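Local coordinates for protein DNA polymerase beta (Leishmania infantum, PDB 4P4M) that copies a DNA template by adding deoxynucleotides to a primer strand, and probably serves in base excision repair as a family X polymerase, at residues 137-140 and 141-144; 145-148 and 149-152; 222-225 and 226-230. One frame throughout, in Å; residues are numbered along the deposited sequence.

How the interactions relate
All three contacts are local, made between residues three to five apart along helices, and they sample a helix start, a junction of two helices, and the body and end of a helix. Interactions 1 and 2 share helix 139-146 of the fingers: the first caps its start, the second turns its end into the short helix 148-151, and the two meet where Leu137 CD1 packs on Ile145 CD1 at 3.7 Å. Interaction 3 belongs to the palm helix 219-229, its centre more than 20 Å from the others. Interactions 1 and 3 are partly buried, whereas interaction 2 is largely a surface contact. Side-chain capping governs the first, aromatic and amide packing the second, and regular helical bonds with apolar packing the third.

Interaction 1 (137-140 and 141-144); sequences LTDQ and QRVG
Thr138 and Gln141 grip each other at the start of helix 139-146, each side chain meeting the other's backbone. Thr138 OG1 takes the N-H of Gln141 N at 3.2 Å in a nearly straight bond (164°), its first torsion of 71° setting the hydroxyl between backbone N and carbonyl carbon. In return, the extended side chain of Gln141 folds back to bring OE1 to Thr138 N at 3.3 Å, a weak bond though also close to straight. The same OE1 lies 3.8 Å from Leu137 CD2. Gln141 NE2 bonds to Gly106 O, in the loop that binds the sodium ion (Thr102, Val104, Phe107), which ties both ends of the amide.

Arg142 approaches Leu137 at about a right angle. Its guanidinium lies flat against the leucine: Leu137 CB sits 3.5 Å above the plane, over the centre, and CD1 is 4.0 Å from Arg142 NH1. The group's rotation is fixed from beyond the contact, since NH1 donates to Ala131 O and NH2 to Ile134 O. Asp139 OD1 stays 4.5 Å from Arg142 NE, too far for a salt bridge, although its charge may still favour the arginine. Behind these side chains, Arg142 N bonds to Thr138 O and Val143 N to Asp139 O, so the first helical turn is already formed. The reciprocal pair is a capping box, with Thr138 as N-cap of this fingers helix.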
loop_
_atom_site.group_PDB
_atom_site.type_symbol
_atom_site.label_atom_id
_atom_site.label_comp_id
_atom_site.label_asym_id
_atom_site.label_seq_id
_atom_site.Cartn_x
_atom_site.Cartn_y
_atom_site.Cartn_z
ATOM N N LEU A 137 -20.642 11.789 5.694
ATOM C CA LEU A 137 -19.719 10.708 5.350
ATOM C C LEU A 137 -19.079 10.945 3.992
ATOM O O LEU A 137 -19.758 11.311 3.031
ATOM C CB LEU A 137 -20.433 9.353 5.341
ATOM C CG LEU A 137 -21.116 8.927 6.637
ATOM C CD1 LEU A 137 -21.650 7.501 6.520
ATOM C CD2 LEU A 137 -20.152 9.058 7.802
ATOM N N THR A 138 -17.770 10.731 3.919
ATOM C CA THR A 138 -17.049 10.819 2.660
ATOM C C THR A 138 -17.261 9.565 1.817
ATOM O O THR A 138 -17.788 8.558 2.296
ATOM C CB THR A 138 -15.536 10.986 2.895
ATOM O OG1 THR A 138 -14.984 9.763 3.399
ATOM C CG2 THR A 138 -15.269 12.113 3.887
ATOM N N ASP A 139 -16.834 9.629 0.561
ATOM C CA ASP A 139 -16.905 8.480 -0.336
ATOM C C ASP A 139 -16.057 7.300 0.158
ATOM O O ASP A 139 -16.456 6.140 0.028
ATOM C CB ASP A 139 -16.516 8.888 -1.763
ATOM C CG ASP A 139 -17.645 9.606 -2.491
ATOM O OD1 ASP A 139 -18.708 9.839 -1.869
ATOM O OD2 ASP A 139 -17.472 9.942 -3.682
ATOM N N GLN A 140 -14.899 7.593 0.739
ATOM C CA GLN A 140 -14.030 6.531 1.263
ATOM C C GLN A 140 -14.600 5.789 2.485
ATOM O O GLN A 140 -14.416 4.574 2.644
ATOM C CB GLN A 140 -12.656 7.085 1.628
ATOM C CG GLN A 140 -11.783 6.044 2.325
ATOM C CD GLN A 140 -10.320 6.447 2.412
ATOM O OE1 GLN A 140 -9.945 7.570 2.061
ATOM N NE2 GLN A 140 -9.482 5.524 2.887
ATOM N N GLN A 141 -15.254 6.530 3.374
ATOM C CA GLN A 141 -15.891 5.919 4.537
ATOM C C GLN A 141 -17.050 5.052 4.076
ATOM O O GLN A 141 -17.350 4.012 4.679
ATOM C CB GLN A 141 -16.357 7.003 5.526
ATOM C CG GLN A 141 -15.211 7.558 6.366
ATOM C CD GLN A 141 -15.534 8.876 7.059
ATOM O OE1 GLN A 141 -16.518 9.540 6.741
ATOM N NE2 GLN A 141 -14.689 9.259 8.007
ATOM N N ARG A 142 -17.698 5.472 2.991
ATOM C CA ARG A 142 -18.851 4.742 2.477
ATOM C C ARG A 142 -18.459 3.369 1.942
ATOM O O ARG A 142 -19.235 2.413 2.040
ATOM C CB ARG A 142 -19.594 5.559 1.416
ATOM C CG ARG A 142 -20.172 6.857 1.966
ATOM C CD ARG A 142 -21.202 7.489 1.042
ATOM N NE ARG A 142 -21.567 8.825 1.510
ATOM C CZ ARG A 142 -22.523 9.077 2.402
ATOM N NH1 ARG A 142 -23.229 8.083 2.926
ATOM N NH2 ARG A 142 -22.776 10.327 2.768
ATOM N N VAL A 143 -17.260 3.269 1.374
ATOM C CA VAL A 143 -16.756 1.975 0.920
ATOM C C VAL A 143 -16.467 1.058 2.105
ATOM O O VAL A 143 -16.775 -0.135 2.070
ATOM C CB VAL A 143 -15.491 2.128 0.027
ATOM C CG1 VAL A 143 -14.874 0.770 -0.263
ATOM C CG2 VAL A 143 -15.845 2.855 -1.264
ATOM N N GLY A 144 -15.889 1.610 3.168
ATOM C CA GLY A 144 -15.607 0.818 4.356
ATOM C C GLY A 144 -16.865 0.228 4.970
ATOM O O GLY A 144 -16.876 -0.897 5.486
#

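Interaction 2 (145-148 and 149-152); sequences IKYF and YDIN
A junction in the fingers, where helix 139-146 gives way to the short helix 148-151, is built round Tyr147, which leaves helical geometry and stands at the N-cap position of the second helix. Its carbonyl starts the new turn: Ile151 N donates to Tyr147 O at 2.9 Å. Ile151 CG1 lies against the same carbonyl oxygen, and its CD1 reaches Tyr147 CB at 3.8 Å. On the tyrosine ring, Asp150 OD2 comes in at the edge, in plane, 3.6 Å from CD2, with ring and carboxylate 37° apart; the phenol OH is held by Glu234 OE2 in the palm.

One residue further along, the Asn152 amide stands almost upright on the Phe148 ring, their planes 85° apart. ND2 lies over one face, displaced toward the rim and only 3.1 Å from CZ. Phe148 has CG anti to its backbone N (chi1 -175°), which swings the ring alongside the following turn to meet this nitrogen. At the break itself, a water donates to Lys146 O and accepts from Tyr149 N, bridging the two helices. Tyr147 thus joins consecutive helices, ending one and N-capping the next, at the fingers-palm boundary, where Met247 of palm strand 243-248 touches both Tyr147 and Ile151.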
loop_
_atom_site.group_PDB
_atom_site.type_symbol
_atom_site.label_atom_id
_atom_site.label_comp_id
_atom_site.label_asym_id
_atom_site.label_seq_id
_atom_site.Cartn_x
_atom_site.Cartn_y
_atom_site.Cartn_z
ATOM N N ILE A 145 -17.944 1.000 4.912
ATOM C CA ILE A 145 -19.228 0.553 5.424
ATOM C C ILE A 145 -19.862 -0.506 4.525
ATOM O O ILE A 145 -20.273 -1.571 4.995
ATOM C CB ILE A 145 -20.185 1.745 5.581
ATOM C CG1 ILE A 145 -19.718 2.632 6.741
ATOM C CG2 ILE A 145 -21.620 1.253 5.768
ATOM C CD1 ILE A 145 -20.318 4.037 6.732
ATOM N N LYS A 146 -19.929 -0.219 3.232
ATOM C CA LYS A 146 -20.551 -1.140 2.278
ATOM C C LYS A 146 -19.875 -2.512 2.239
ATOM O O LYS A 146 -20.547 -3.543 2.083
ATOM C CB LYS A 146 -20.567 -0.525 0.872
ATOM C CG LYS A 146 -21.106 -1.476 -0.191
ATOM C CD LYS A 146 -21.225 -0.814 -1.554
ATOM C CE LYS A 146 -21.861 -1.767 -2.561
ATOM N NZ LYS A 146 -22.003 -1.142 -3.905
ATOM N N TYR A 147 -18.548 -2.524 2.377
ATOM C CA TYR A 147 -17.764 -3.761 2.307
ATOM C C TYR A 147 -17.295 -4.268 3.676
ATOM O O TYR A 147 -16.316 -5.009 3.768
ATOM C CB TYR A 147 -16.553 -3.572 1.368
ATOM C CG TYR A 147 -16.945 -3.473 -0.095
ATOM C CD1 TYR A 147 -17.241 -2.241 -0.680
ATOM C CD2 TYR A 147 -17.043 -4.614 -0.885
ATOM C CE1 TYR A 147 -17.613 -2.149 -2.026
ATOM C CE2 TYR A 147 -17.411 -4.527 -2.235
ATOM C CZ TYR A 147 -17.699 -3.294 -2.788
ATOM O OH TYR A 147 -18.065 -3.215 -4.118
ATOM N N PHE A 148 -18.007 -3.882 4.734
ATOM C CA PHE A 148 -17.636 -4.285 6.096
ATOM C C PHE A 148 -17.436 -5.795 6.249
ATOM O O PHE A 148 -16.431 -6.224 6.808
ATOM C CB PHE A 148 -18.651 -3.770 7.129
ATOM C CG PHE A 148 -18.258 -4.057 8.565
ATOM C CD1 PHE A 148 -17.298 -3.289 9.206
ATOM C CD2 PHE A 148 -18.850 -5.099 9.263
ATOM C CE1 PHE A 148 -16.931 -3.561 10.520
ATOM C CE2 PHE A 148 -18.493 -5.370 10.580
ATOM C CZ PHE A 148 -17.530 -4.605 11.204
ATOM N N TYR A 149 -18.375 -6.603 5.758
ATOM C CA TYR A 149 -18.217 -8.057 5.867
ATOM C C TYR A 149 -16.951 -8.550 5.140
ATOM O O TYR A 149 -16.105 -9.231 5.741
ATOM C CB TYR A 149 -19.481 -8.823 5.399
ATOM C CG TYR A 149 -19.190 -10.276 5.083
ATOM C CD1 TYR A 149 -19.157 -11.248 6.085
ATOM C CD2 TYR A 149 -18.902 -10.666 3.781
ATOM C CE1 TYR A 149 -18.857 -12.582 5.781
ATOM C CE2 TYR A 149 -18.604 -11.970 3.473
ATOM C CZ TYR A 149 -18.573 -12.923 4.469
ATOM O OH TYR A 149 -18.265 -14.212 4.116
ATOM N N ASP A 150 -16.808 -8.192 3.861
ATOM C CA ASP A 150 -15.651 -8.633 3.065
ATOM C C ASP A 150 -14.321 -8.210 3.696
ATOM O O ASP A 150 -13.369 -8.993 3.761
ATOM C CB ASP A 150 -15.698 -8.064 1.631
ATOM C CG ASP A 150 -16.734 -8.745 0.751
ATOM O OD1 ASP A 150 -17.147 -9.881 1.071
ATOM O OD2 ASP A 150 -17.133 -8.137 -0.272
ATOM N N ILE A 151 -14.260 -6.963 4.145
ATOM C CA ILE A 151 -13.012 -6.390 4.650
ATOM C C ILE A 151 -12.511 -7.098 5.919
ATOM O O ILE A 151 -11.310 -7.171 6.159
ATOM C CB ILE A 151 -13.135 -4.861 4.863
ATOM C CG1 ILE A 151 -13.166 -4.138 3.509
ATOM C CG2 ILE A 151 -11.973 -4.326 5.718
ATOM C CD1 ILE A 151 -13.563 -2.677 3.605
ATOM N N ASN A 152 -13.424 -7.644 6.716
ATOM C CA ASN A 152 -13.015 -8.358 7.923
ATOM C C ASN A 152 -12.647 -9.830 7.703
ATOM O O ASN A 152 -12.358 -10.543 8.661
ATOM C CB ASN A 152 -14.092 -8.247 9.005
ATOM C CG ASN A 152 -14.263 -6.835 9.506
ATOM O OD1 ASN A 152 -13.328 -6.035 9.474
ATOM N ND2 ASN A 152 -15.463 -6.519 9.970
HETATM O O HOH W 1 -20.806 -5.722 4.074
#

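Interaction 3 (222-225 and 226-230); sequences HFVE and FLESL
Leu227 CD1 lies over one face of the Phe223 ring, 4.0 Å from its centroid and 18° off the normal, a CH-pi contact between residues i and i+4. The methyl is displaced toward the rim and is 3.9 Å from CE2. The ring tilts toward the C-terminal end of the helix, so that its far edge meets the leucine. A second pair runs beside it: the extended chain of Glu228 turns back so that OE2 rests 3.5 Å from Val224 CG1.

Backbone bonds set the spacing of both pairs. Leu227 N donates to Phe223 O at 3.1 Å and Glu228 N to Val224 O at 2.9 Å, with Phe226 N on His222 O and Ser229 N on Glu225 O on either side in the i to i+4 series. At the helix end Phe226 O accepts from Ser229 OG at 2.7 Å and from Leu230 N.

Further out, Leu227 packs on Leu167 of helix 157-175 and shares a backbone hydrogen bond with Leu233 of strand 233-236, on which Val224 also packs. The chemistry is therefore divided: dispersion between Leu227 and Phe223, a carboxylate against a methyl at Glu228 and Val224, and two donors satisfying one carbonyl where the helix ends.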
loop_
_atom_site.group_PDB
_atom_site.type_symbol
_atom_site.label_atom_id
_atom_site.label_comp_id
_atom_site.label_asym_id
_atom_site.label_seq_id
_atom_site.Cartn_x
_atom_site.Cartn_y
_atom_site.Cartn_z
ATOM N N HIS A 222 -4.334 4.672 -15.946
ATOM C CA HIS A 222 -4.649 3.827 -17.097
ATOM C C HIS A 222 -4.819 2.358 -16.700
ATOM O O HIS A 222 -5.724 1.669 -17.198
ATOM C CB HIS A 222 -3.563 3.946 -18.181
ATOM C CG HIS A 222 -3.460 5.314 -18.787
ATOM N ND1 HIS A 222 -4.553 6.133 -18.968
ATOM C CD2 HIS A 222 -2.390 6.001 -19.253
ATOM C CE1 HIS A 222 -4.160 7.271 -19.521
ATOM N NE2 HIS A 222 -2.856 7.215 -19.705
ATOM N N PHE A 223 -3.938 1.874 -15.823
ATOM C CA PHE A 223 -4.007 0.491 -15.337
ATOM C C PHE A 223 -5.292 0.274 -14.521
ATOM O O PHE A 223 -5.995 -0.734 -14.681
ATOM C CB PHE A 223 -2.749 0.175 -14.503
ATOM C CG PHE A 223 -2.649 -1.261 -14.030
ATOM C CD1 PHE A 223 -2.814 -2.321 -14.914
ATOM C CD2 PHE A 223 -2.342 -1.542 -12.700
ATOM C CE1 PHE A 223 -2.698 -3.640 -14.473
ATOM C CE2 PHE A 223 -2.218 -2.852 -12.261
ATOM C CZ PHE A 223 -2.390 -3.901 -13.150
ATOM N N VAL A 224 -5.603 1.232 -13.658
ATOM C CA VAL A 224 -6.833 1.177 -12.859
ATOM C C VAL A 224 -8.091 1.151 -13.740
ATOM O O VAL A 224 -8.989 0.331 -13.520
ATOM C CB VAL A 224 -6.888 2.342 -11.833
ATOM C CG1 VAL A 224 -8.289 2.464 -11.217
ATOM C CG2 VAL A 224 -5.832 2.110 -10.739
ATOM N N GLU A 225 -8.148 2.023 -14.746
ATOM C CA GLU A 225 -9.305 2.042 -15.662
ATOM C C GLU A 225 -9.494 0.696 -16.364
ATOM O O GLU A 225 -10.629 0.228 -16.548
ATOM C CB GLU A 225 -9.147 3.140 -16.721
ATOM C CG GLU A 225 -9.259 4.549 -16.173
ATOM C CD GLU A 225 -8.902 5.607 -17.210
ATOM O OE1 GLU A 225 -8.241 5.267 -18.218
ATOM O OE2 GLU A 225 -9.281 6.779 -17.012
ATOM N N PHE A 226 -8.384 0.077 -16.762
ATOM C CA PHE A 226 -8.435 -1.230 -17.425
ATOM C C PHE A 226 -9.042 -2.290 -16.488
ATOM O O PHE A 226 -9.943 -3.041 -16.887
ATOM C CB PHE A 226 -7.030 -1.639 -17.907
ATOM C CG PHE A 226 -7.015 -2.868 -18.790
ATOM C CD1 PHE A 226 -7.506 -2.809 -20.090
ATOM C CD2 PHE A 226 -6.487 -4.068 -18.330
ATOM C CE1 PHE A 226 -7.502 -3.935 -20.899
ATOM C CE2 PHE A 226 -6.467 -5.193 -19.138
ATOM C CZ PHE A 226 -6.973 -5.123 -20.424
ATOM N N LEU A 227 -8.556 -2.341 -15.246
ATOM C CA LEU A 227 -9.080 -3.283 -14.247
ATOM C C LEU A 227 -10.552 -3.017 -13.917
ATOM O O LEU A 227 -11.304 -3.940 -13.613
ATOM C CB LEU A 227 -8.239 -3.244 -12.966
ATOM C CG LEU A 227 -6.771 -3.674 -13.109
ATOM C CD1 LEU A 227 -6.007 -3.391 -11.817
ATOM C CD2 LEU A 227 -6.666 -5.162 -13.476
ATOM N N GLU A 228 -10.959 -1.756 -13.965
ATOM C CA GLU A 228 -12.373 -1.422 -13.756
ATOM C C GLU A 228 -13.257 -1.919 -14.914
ATOM O O GLU A 228 -14.368 -2.411 -14.685
ATOM C CB GLU A 228 -12.533 0.089 -13.517
ATOM C CG GLU A 228 -12.007 0.519 -12.137
ATOM C CD GLU A 228 -11.883 2.022 -11.969
ATOM O OE1 GLU A 228 -11.903 2.751 -12.985
ATOM O OE2 GLU A 228 -11.742 2.472 -10.812
ATOM N N SER A 229 -12.761 -1.808 -16.146
ATOM C CA SER A 229 -13.534 -2.265 -17.314
ATOM C C SER A 229 -13.735 -3.781 -17.298
ATOM O O SER A 229 -14.718 -4.296 -17.842
ATOM C CB SER A 229 -12.884 -1.816 -18.638
ATOM O OG SER A 229 -11.676 -2.517 -18.906
ATOM N N LEU A 230 -12.814 -4.490 -16.650
ATOM C CA LEU A 230 -12.903 -5.945 -16.504
ATOM C C LEU A 230 -13.763 -6.368 -15.307
ATOM O O LEU A 230 -13.988 -7.558 -15.090
ATOM C CB LEU A 230 -11.500 -6.542 -16.347
ATOM C CG LEU A 230 -10.646 -6.530 -17.614
ATOM C CD1 LEU A 230 -9.177 -6.783 -17.274
ATOM C CD2 LEU A 230 -11.170 -7.552 -18.605
#